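Local coordinates for protein aspartate aminotransferase, mitochondrial (Trypanosoma brucei brucei, PDB 4W5K) that probably catalyses the reversible transfer of the amino group of L-aspartate to 2-oxoglutarate, with pyridoxal 5'-phosphate as its cofactor, at residues D41-F46 against G378-N383; G159-L164 against C196-R201; A211-A216 against Y222-P227. The protein carries 1 engineered substitution. All blocks are in the same frame, centred on the assembly; numbering follows the deposited sequence. Where two conformers were deposited one is given.

Contact 1 (D41-F46 against G378-N383)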
loop_
_atom_site.group_PDB
_atom_site.type_symbol
_atom_site.label_atom_id
_atom_site.label_comp_id
_atom_site.label_asym_id
_atom_site.label_seq_id
_atom_site.Cartn_x
_atom_site.Cartn_y
_atom_site.Cartn_z
ATOM N N ASP A 41 7.984 -26.965 10.624
ATOM C CA ASP A 41 8.196 -28.378 10.303
ATOM C C ASP A 41 6.923 -29.184 10.035
ATOM O O ASP A 41 6.996 -30.287 9.493
ATOM C CB ASP A 41 8.970 -29.053 11.435
ATOM C CG ASP A 41 9.531 -30.402 11.029
ATOM O OD1 ASP A 41 10.324 -30.449 10.064
ATOM O OD2 ASP A 41 9.145 -31.415 11.665
ATOM N N ALA A 42 5.774 -28.640 10.438
ATOM C CA ALA A 42 4.476 -29.254 10.202
ATOM C C ALA A 42 3.808 -28.702 8.950
ATOM O O ALA A 42 2.631 -28.968 8.699
ATOM C CB ALA A 42 3.581 -29.038 11.399
ATOM N N ASP A 43 4.554 -27.905 8.197
ATOM C CA ASP A 43 4.093 -27.318 6.948
ATOM C C ASP A 43 2.956 -26.323 7.217
ATOM O O ASP A 43 2.037 -26.187 6.421
ATOM C CB ASP A 43 3.656 -28.411 5.962
ATOM C CG ASP A 43 3.387 -27.877 4.570
ATOM O OD1 ASP A 43 4.098 -26.949 4.117
ATOM O OD2 ASP A 43 2.434 -28.372 3.935
ATOM N N GLN A 44 3.019 -25.649 8.360
ATOM C CA GLN A 44 2.015 -24.638 8.711
ATOM C C GLN A 44 2.587 -23.238 8.590
ATOM O O GLN A 44 3.763 -23.025 8.841
ATOM C CB GLN A 44 1.512 -24.834 10.137
ATOM C CG GLN A 44 0.857 -26.179 10.400
ATOM C CD GLN A 44 -0.223 -26.493 9.384
ATOM O OE1 GLN A 44 -1.178 -25.729 9.216
ATOM N NE2 GLN A 44 -0.062 -27.610 8.678
ATOM N N PRO A 45 1.730 -22.257 8.248
ATOM C CA PRO A 45 2.174 -20.869 8.402
ATOM C C PRO A 45 2.564 -20.612 9.855
ATOM O O PRO A 45 1.995 -21.204 10.772
ATOM C CB PRO A 45 0.943 -20.039 8.008
ATOM C CG PRO A 45 0.058 -20.952 7.250
ATOM C CD PRO A 45 0.336 -22.353 7.782
ATOM N N PHE A 46 3.525 -19.726 10.065
ATOM C CA PHE A 46 4.112 -19.568 11.386
ATOM C C PHE A 46 3.973 -18.141 11.853
ATOM O O PHE A 46 4.622 -17.232 11.338
ATOM C CB PHE A 46 5.590 -20.004 11.362
ATOM C CG PHE A 46 6.340 -19.701 12.630
ATOM C CD1 PHE A 46 5.900 -20.200 13.853
ATOM C CD2 PHE A 46 7.517 -18.963 12.590
ATOM C CE1 PHE A 46 6.602 -19.935 15.024
ATOM C CE2 PHE A 46 8.226 -18.692 13.760
ATOM C CZ PHE A 46 7.756 -19.178 14.982
ATOM N N GLY A 378 9.338 -25.490 2.091
ATOM C CA GLY A 378 8.338 -26.524 1.864
ATOM C C GLY A 378 8.859 -27.916 2.226
ATOM O O GLY A 378 8.089 -28.887 2.284
ATOM N N LEU A 379 10.164 -28.004 2.474
ATOM C CA LEU A 379 10.804 -29.239 2.940
ATOM C C LEU A 379 10.710 -29.346 4.457
ATOM O O LEU A 379 10.872 -28.347 5.164
ATOM C CB LEU A 379 12.282 -29.293 2.521
ATOM C CG LEU A 379 12.679 -29.663 1.095
ATOM C CD1 LEU A 379 14.199 -29.651 0.936
ATOM C CD2 LEU A 379 12.115 -31.009 0.686
ATOM N N ASN A 380 10.480 -30.557 4.963
ATOM C CA ASN A 380 10.447 -30.760 6.400
ATOM C C ASN A 380 10.753 -32.207 6.772
ATOM O O ASN A 380 11.085 -33.026 5.915
ATOM C CB ASN A 380 9.089 -30.353 6.971
ATOM C CG ASN A 380 7.946 -31.002 6.238
ATOM O OD1 ASN A 380 7.824 -32.236 6.214
ATOM N ND2 ASN A 380 7.098 -30.180 5.623
ATOM N N SER A 381 10.633 -32.509 8.055
ATOM C CA SER A 381 10.930 -33.855 8.537
ATOM C C SER A 381 10.058 -34.923 7.876
ATOM O O SER A 381 10.496 -36.069 7.730
ATOM C CB SER A 381 10.771 -33.914 10.058
ATOM O OG SER A 381 9.423 -33.769 10.461
ATOM N N THR A 382 8.833 -34.579 7.474
ATOM C CA THR A 382 7.922 -35.608 6.961
ATOM C C THR A 382 8.019 -35.842 5.452
ATOM O O THR A 382 7.436 -36.795 4.945
ATOM C CB THR A 382 6.438 -35.291 7.294
ATOM O OG1 THR A 382 5.954 -34.247 6.442
ATOM C CG2 THR A 382 6.285 -34.870 8.746
ATOM N N ASN A 383 8.750 -35.001 4.723
ATOM C CA ASN A 383 8.835 -35.209 3.282
ATOM C C ASN A 383 10.253 -35.195 2.706
ATOM O O ASN A 383 10.433 -35.427 1.512
ATOM C CB ASN A 383 7.976 -34.176 2.536
ATOM C CG ASN A 383 8.424 -32.727 2.767
ATOM O OD1 ASN A 383 9.592 -32.446 3.078
ATOM N ND2 ASN A 383 7.489 -31.794 2.586
HETATM O O HOH W 1 5.351 -28.568 1.889
#
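Asp41, in the loop after strand 31-32, grips Ser381 of the loop leading into helix 384-395 with both carboxylate oxygens, just beside an Asx turn headed by Asn380. OD1 of Asp41 takes the backbone N of Ser381 at 2.9 Å, while its OD2 receives Ser381 OG at 2.7 Å. Both donors come from the syn side of their oxygens, so the two bonds together limit rotation of the carboxylate. With chi1 at -165°, CG of Asp41 is swung away from its own N and out to the serine. Aspartate suits the place because its two acceptors match the N and OG of one serine.

Asn380 CB sits 3.3 Å from Asp41 O, and its amide stands almost at right angles (84°) to the carboxylate. Chi1 of 52° tucks that amide back over its own chain, where OD1 accepts both Thr382 N and Thr382 OG1, the former on a lone pair. Asn383 adds a second amide brace, its OD1 taking Asn380 N at 2.8 Å and its ND2 reaching Gly378 O at 3.0 Å. One water bridges the loops, giving a 2.8 Å bond to Gly378 O and a weak 3.0 Å one to Asp43 OD1.

Contact 2 (G159-L164 against C196-R201)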
loop_
_atom_site.group_PDB
_atom_site.type_symbol
_atom_site.label_atom_id
_atom_site.label_comp_id
_atom_site.label_asym_id
_atom_site.label_seq_id
_atom_site.Cartn_x
_atom_site.Cartn_y
_atom_site.Cartn_z
ATOM N N GLY A 159 33.733 -12.288 -12.059
ATOM C CA GLY A 159 32.825 -11.741 -13.055
ATOM C C GLY A 159 32.059 -10.546 -12.526
ATOM O O GLY A 159 31.924 -9.529 -13.208
ATOM N N MET A 160 31.536 -10.678 -11.314
ATOM C CA MET A 160 30.849 -9.571 -10.649
ATOM C C MET A 160 31.737 -8.333 -10.548
ATOM O O MET A 160 31.332 -7.225 -10.938
ATOM C CB MET A 160 30.397 -9.981 -9.261
ATOM C CG MET A 160 29.636 -8.887 -8.539
ATOM S SD MET A 160 28.996 -9.567 -6.994
ATOM C CE MET A 160 28.067 -8.173 -6.367
ATOM N N LEU A 161 32.952 -8.535 -10.032
ATOM C CA LEU A 161 33.884 -7.427 -9.856
ATOM C C LEU A 161 34.221 -6.757 -11.190
ATOM O O LEU A 161 34.222 -5.522 -11.278
ATOM C CB LEU A 161 35.170 -7.903 -9.169
ATOM C CG LEU A 161 35.025 -8.399 -7.730
ATOM C CD1 LEU A 161 36.357 -8.941 -7.233
ATOM C CD2 LEU A 161 34.520 -7.299 -6.820
ATOM N N GLU A 162 34.444 -7.540 -12.242
ATOM C CA GLU A 162 34.788 -6.962 -13.541
ATOM C C GLU A 162 33.622 -6.178 -14.129
ATOM O O GLU A 162 33.814 -5.127 -14.732
ATOM C CB GLU A 162 35.224 -8.034 -14.545
ATOM C CG GLU A 162 35.854 -7.413 -15.788
ATOM C CD GLU A 162 35.885 -8.331 -16.998
ATOM O OE1 GLU A 162 35.499 -9.510 -16.880
ATOM O OE2 GLU A 162 36.300 -7.861 -18.078
ATOM N N CYS A 163 32.415 -6.707 -13.971
ATOM C CA CYS A 163 31.230 -6.013 -14.467
ATOM C C CYS A 163 31.061 -4.676 -13.751
ATOM O O CYS A 163 30.765 -3.658 -14.389
ATOM C CB CYS A 163 29.966 -6.872 -14.293
ATOM S SG CYS A 163 29.853 -8.208 -15.524
ATOM N N LEU A 164 31.246 -4.673 -12.429
ATOM C CA LEU A 164 31.089 -3.432 -11.666
ATOM C C LEU A 164 32.193 -2.446 -12.041
ATOM O O LEU A 164 31.954 -1.250 -12.128
ATOM C CB LEU A 164 31.081 -3.694 -10.155
ATOM C CG LEU A 164 29.888 -4.512 -9.628
ATOM C CD1 LEU A 164 29.896 -4.638 -8.095
ATOM C CD2 LEU A 164 28.572 -3.967 -10.106
ATOM N N CYS A 196 32.431 -3.727 -2.414
ATOM C CA CYS A 196 32.237 -2.361 -1.947
ATOM C C CYS A 196 33.405 -1.462 -2.341
ATOM O O CYS A 196 33.196 -0.285 -2.635
ATOM C CB CYS A 196 32.016 -2.359 -0.437
ATOM S SG CYS A 196 30.463 -3.192 0.060
ATOM N N ASP A 197 34.627 -1.993 -2.384
ATOM C CA ASP A 197 35.755 -1.180 -2.840
ATOM C C ASP A 197 35.552 -0.732 -4.285
ATOM O O ASP A 197 35.899 0.394 -4.649
ATOM C CB ASP A 197 37.091 -1.934 -2.704
ATOM C CG ASP A 197 37.613 -1.946 -1.270
ATOM O OD1 ASP A 197 37.119 -1.146 -0.444
ATOM O OD2 ASP A 197 38.519 -2.754 -0.959
ATOM N N VAL A 198 35.002 -1.607 -5.118
ATOM C CA VAL A 198 34.783 -1.241 -6.516
ATOM C C VAL A 198 33.684 -0.180 -6.602
ATOM O O VAL A 198 33.826 0.818 -7.320
ATOM C CB VAL A 198 34.391 -2.453 -7.384
ATOM C CG1 VAL A 198 34.202 -2.015 -8.830
ATOM C CG2 VAL A 198 35.466 -3.565 -7.302
ATOM N N ILE A 199 32.595 -0.406 -5.868
ATOM C CA ILE A 199 31.467 0.538 -5.842
ATOM C C ILE A 199 31.968 1.930 -5.434
ATOM O O ILE A 199 31.619 2.955 -6.066
ATOM C CB ILE A 199 30.347 0.031 -4.887
ATOM C CG1 ILE A 199 29.624 -1.162 -5.531
ATOM C CG2 ILE A 199 29.365 1.154 -4.545
ATOM C CD1 ILE A 199 28.561 -1.865 -4.639
ATOM N N LYS A 200 32.807 1.994 -4.403
ATOM C CA LYS A 200 33.326 3.299 -3.973
ATOM C C LYS A 200 34.201 3.949 -5.039
ATOM O O LYS A 200 34.021 5.134 -5.362
ATOM C CB LYS A 200 34.109 3.182 -2.667
ATOM C CG LYS A 200 34.682 4.508 -2.160
ATOM C CD LYS A 200 35.505 4.291 -0.896
ATOM C CE LYS A 200 36.117 5.588 -0.364
ATOM N NZ LYS A 200 35.068 6.533 0.155
ATOM N N ARG A 201 35.139 3.175 -5.589
ATOM C CA ARG A 201 36.097 3.698 -6.570
ATOM C C ARG A 201 35.436 4.184 -7.860
ATOM O O ARG A 201 35.877 5.176 -8.469
ATOM C CB ARG A 201 37.144 2.631 -6.901
ATOM C CG ARG A 201 38.095 3.028 -8.032
ATOM C CD ARG A 201 39.332 2.136 -8.070
ATOM N NE ARG A 201 38.987 0.718 -8.041
ATOM C CZ ARG A 201 38.539 0.034 -9.090
ATOM N NH1 ARG A 201 38.386 0.642 -10.266
ATOM N NH2 ARG A 201 38.251 -1.259 -8.962
#
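Val198 sets one methyl against Leu161 and the other against Leu164, where two helices of the alpha/beta domain run side by side. Helix 189-201 belongs to the beta-alpha-beta crossover that joins parallel strands 172-176 and 205-210, and helix 157-166 leads into the first of them. The axes of 159-164 and 196-201 approach to 9.7 Å and run nearly parallel, at 4°.

The tight part is made by the valine's fork. Its chi1 of -179° turns CG1 to Leu164, where it lies 3.8 Å from CB, and sends CG2 to Leu161, where it meets CD2 at 3.9 Å. Each methyl thus serves one of two residues a helical turn apart, and a beta-branched residue suits the place because it is broad close to its own backbone. Leu161 reaches across with its end, CD2, whereas Leu164 meets the valine already at CB; both also touch Val195, one turn earlier on the partner helix.

Toward the interior the packing eases: Leu164 CD1 comes only within 4.3 Å of Ile199 CG1, and the isoleucine goes on to meet His204 and Val234. On the sheet side, Met160 and Cys163 rest on strand 141-149, as thin, flexible or small groups can. The outward surfaces of the two helices have a different chemistry: Glu162, Asp197, Lys200 and Arg201 are exposed, charged residues that would be costly to bury, and none of them meets the other segment. Lys200 NZ instead finds the carbonyl oxygen of Met233. Arg201 still ties the two helices together beyond the apolar seam, through a salt bridge from its NH1 to OD1 of Asp165.

Contact 3 (A211-A216 against Y222-P227). With PLP (pyridoxal-5'-phosphate), chain C; MLT (D-malate), chain D.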
loop_
_atom_site.group_PDB
_atom_site.type_symbol
_atom_site.label_atom_id
_atom_site.label_comp_id
_atom_site.label_asym_id
_atom_site.label_seq_id
_atom_site.Cartn_x
_atom_site.Cartn_y
_atom_site.Cartn_z
ATOM N N ALA A 211 15.875 -8.022 2.240
ATOM C CA ALA A 211 14.554 -8.603 2.498
ATOM C C ALA A 211 14.579 -9.628 3.622
ATOM O O ALA A 211 13.517 -10.037 4.066
ATOM C CB ALA A 211 13.989 -9.259 1.194
ATOM N N TYR A 212 15.765 -10.048 4.080
ATOM C CA TYR A 212 15.856 -11.171 5.011
ATOM C C TYR A 212 16.829 -10.955 6.163
ATOM O O TYR A 212 17.447 -11.903 6.609
ATOM C CB TYR A 212 16.263 -12.457 4.253
ATOM C CG TYR A 212 15.310 -12.790 3.131
ATOM C CD1 TYR A 212 14.078 -13.360 3.412
ATOM C CD2 TYR A 212 15.638 -12.526 1.793
ATOM C CE1 TYR A 212 13.175 -13.657 2.410
ATOM C CE2 TYR A 212 14.737 -12.812 0.770
ATOM C CZ TYR A 212 13.497 -13.375 1.098
ATOM O OH TYR A 212 12.582 -13.674 0.120
ATOM N N GLN A 213 16.942 -9.732 6.664
ATOM C CA GLN A 213 17.823 -9.489 7.816
ATOM C C GLN A 213 17.423 -10.355 9.014
ATOM O O GLN A 213 16.268 -10.331 9.435
ATOM C CB GLN A 213 17.801 -8.021 8.233
ATOM C CG GLN A 213 18.907 -7.707 9.271
ATOM C CD GLN A 213 18.736 -6.368 9.959
ATOM O OE1 GLN A 213 17.799 -5.628 9.668
ATOM N NE2 GLN A 213 19.644 -6.049 10.885
ATOM N N GLY A 214 18.372 -11.117 9.565
ATOM C CA GLY A 214 18.066 -11.974 10.705
ATOM C C GLY A 214 17.436 -13.296 10.305
ATOM O O GLY A 214 17.801 -14.341 10.839
ATOM N N PHE A 215 16.477 -13.248 9.382
ATOM C CA PHE A 215 15.898 -14.458 8.811
ATOM C C PHE A 215 16.970 -15.310 8.113
ATOM O O PHE A 215 17.000 -16.541 8.245
ATOM C CB PHE A 215 14.755 -14.085 7.825
ATOM C CG PHE A 215 14.038 -15.276 7.253
ATOM C CD1 PHE A 215 14.486 -15.880 6.091
ATOM C CD2 PHE A 215 12.925 -15.820 7.910
ATOM C CE1 PHE A 215 13.853 -17.002 5.569
ATOM C CE2 PHE A 215 12.284 -16.941 7.400
ATOM C CZ PHE A 215 12.730 -17.535 6.231
ATOM N N ALA A 216 17.865 -14.657 7.390
ATOM C CA ALA A 216 18.856 -15.395 6.586
ATOM C C ALA A 216 19.747 -16.327 7.395
ATOM O O ALA A 216 19.851 -17.523 7.079
ATOM C CB ALA A 216 19.705 -14.391 5.805
ATOM N N TYR A 222 25.290 -9.558 11.505
ATOM C CA TYR A 222 25.968 -10.193 10.381
ATOM C C TYR A 222 25.162 -9.980 9.090
ATOM O O TYR A 222 25.720 -9.649 8.043
ATOM C CB TYR A 222 26.180 -11.684 10.670
ATOM C CG TYR A 222 26.865 -12.462 9.558
ATOM C CD1 TYR A 222 26.135 -12.962 8.481
ATOM C CD2 TYR A 222 28.235 -12.731 9.613
ATOM C CE1 TYR A 222 26.760 -13.686 7.460
ATOM C CE2 TYR A 222 28.862 -13.458 8.605
ATOM C CZ TYR A 222 28.120 -13.936 7.540
ATOM O OH TYR A 222 28.750 -14.664 6.545
ATOM N N ASP A 223 23.845 -10.162 9.160
ATOM C CA ASP A 223 23.045 -10.096 7.950
ATOM C C ASP A 223 22.922 -8.668 7.426
ATOM O O ASP A 223 22.570 -8.477 6.269
ATOM C CB ASP A 223 21.636 -10.651 8.185
ATOM C CG ASP A 223 21.617 -12.160 8.330
ATOM O OD1 ASP A 223 22.663 -12.825 8.054
ATOM O OD2 ASP A 223 20.550 -12.687 8.717
ATOM N N ALA A 224 23.178 -7.675 8.277
ATOM C CA ALA A 224 23.113 -6.283 7.807
ATOM C C ALA A 224 24.513 -5.733 7.452
ATOM O O ALA A 224 24.716 -4.519 7.335
ATOM C CB ALA A 224 22.429 -5.381 8.855
ATOM N N PHE A 225 25.490 -6.624 7.290
ATOM C CA PHE A 225 26.845 -6.174 6.969
ATOM C C PHE A 225 26.905 -5.266 5.731
ATOM O O PHE A 225 27.574 -4.236 5.749
ATOM C CB PHE A 225 27.781 -7.389 6.769
ATOM C CG PHE A 225 29.170 -7.010 6.369
ATOM C CD1 PHE A 225 30.039 -6.465 7.300
ATOM C CD2 PHE A 225 29.600 -7.157 5.062
ATOM C CE1 PHE A 225 31.342 -6.091 6.927
ATOM C CE2 PHE A 225 30.870 -6.760 4.679
ATOM C CZ PHE A 225 31.753 -6.253 5.619
ATOM N N VAL A 226 26.207 -5.632 4.667
ATOM C CA VAL A 226 26.350 -4.875 3.423
ATOM C C VAL A 226 25.901 -3.386 3.541
ATOM O O VAL A 226 26.673 -2.507 3.171
ATOM C CB VAL A 226 25.611 -5.593 2.268
ATOM C CG1 VAL A 226 25.511 -4.700 1.047
ATOM C CG2 VAL A 226 26.393 -6.868 1.905
ATOM N N PRO A 227 24.707 -3.107 4.098
ATOM C CA PRO A 227 24.379 -1.671 4.240
ATOM C C PRO A 227 25.223 -0.962 5.310
ATOM O O PRO A 227 25.604 0.202 5.146
ATOM C CB PRO A 227 22.893 -1.690 4.623
ATOM C CG PRO A 227 22.664 -3.058 5.192
ATOM C CD PRO A 227 23.559 -3.972 4.417
HETATM N N1 PLP C . 13.067 -8.401 -2.543
HETATM C C2 PLP C . 13.378 -9.733 -2.408
HETATM C C2A PLP C . 14.768 -10.171 -2.740
HETATM C C3 PLP C . 12.418 -10.647 -1.973
HETATM O O3 PLP C . 12.700 -11.980 -1.850
HETATM C C4 PLP C . 11.138 -10.206 -1.667
HETATM C C4A PLP C . 10.201 -11.165 -0.986
HETATM O O4A PLP C . 9.651 -12.039 -1.663
HETATM C C5 PLP C . 10.820 -8.855 -1.801
HETATM C C6 PLP C . 11.798 -7.953 -2.224
HETATM C C5A PLP C . 9.417 -8.350 -1.499
HETATM O O4P PLP C . 9.200 -8.275 -0.118
HETATM P P PLP C . 7.898 -7.664 0.479
HETATM O O1P PLP C . 6.860 -8.726 0.679
HETATM O O2P PLP C . 7.377 -6.580 -0.432
HETATM O O3P PLP C . 8.329 -7.085 1.807
HETATM C C1 MLT D . 33.174 -8.014 9.347
HETATM O O1 MLT D . 33.256 -8.695 8.291
HETATM O O2 MLT D . 33.982 -7.076 9.575
HETATM C C2 MLT D . 32.075 -8.329 10.349
HETATM O O3 MLT D . 31.325 -9.349 9.763
#
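NE2 of Gln213 is held by two carbonyl oxygens, those of Leu78 and Leu220, and lies 3.5 Å from CB of Ala224. With CG anti to the backbone N (chi1 -170°) and the chain extended beyond it, the amide is carried out to Ala224, whose methyl is small enough for NE2 to lie against it. Alongside, Asp223 OD2 accepts a weak, bent bond from Gly214 N at 2.8 Å and also lies 3.5 Å from Ala216 CB; the other oxygen, OD1, is bonded to Thr217 OG1. Glycine suits Gly214 because its positive phi brings the position of a side chain close to Gln213 O.

The same turn carries part of the cofactor site. Tyr212 OH shares a 2.6 Å hydrogen bond with O3 of pyridoxal phosphate, which lies at the tyrosine's ring edge, and Ala211 CB packs 3.7 Å from the cofactor's C2. Phe225 CE1 comes within 3.5 Å of malate O1, and its ring stacks with His189 and His229.

The turn leaves the end of strand 205-210; helix 225-230 packs back on that strand through Val226 and Pro227, while Phe225 leans on Trp192 and Arg193 of helix 189-201.

How the contacts relate
Contact 1 is the partly exposed one, joining two loops by a carboxylate and a water, with amides bracing one of them, away from the ligand sites. Contacts 2 and 3 are buried, but differ in chemistry: contact 2 is purely apolar between its two segments, whereas contact 3 mixes polar bonds with methyl packing beside the cofactor. Those two share an element, since helix 189-201 supplies Val198 to contact 2 and, further back, Arg193, which touches Phe225 of contact 3 and binds malate. Their nearest atoms are about 5 Å apart. Contacts 1 and 2 lie on opposite sides of the chain's centre, their centres about 39 Å apart, with contact 3 much nearer that centre.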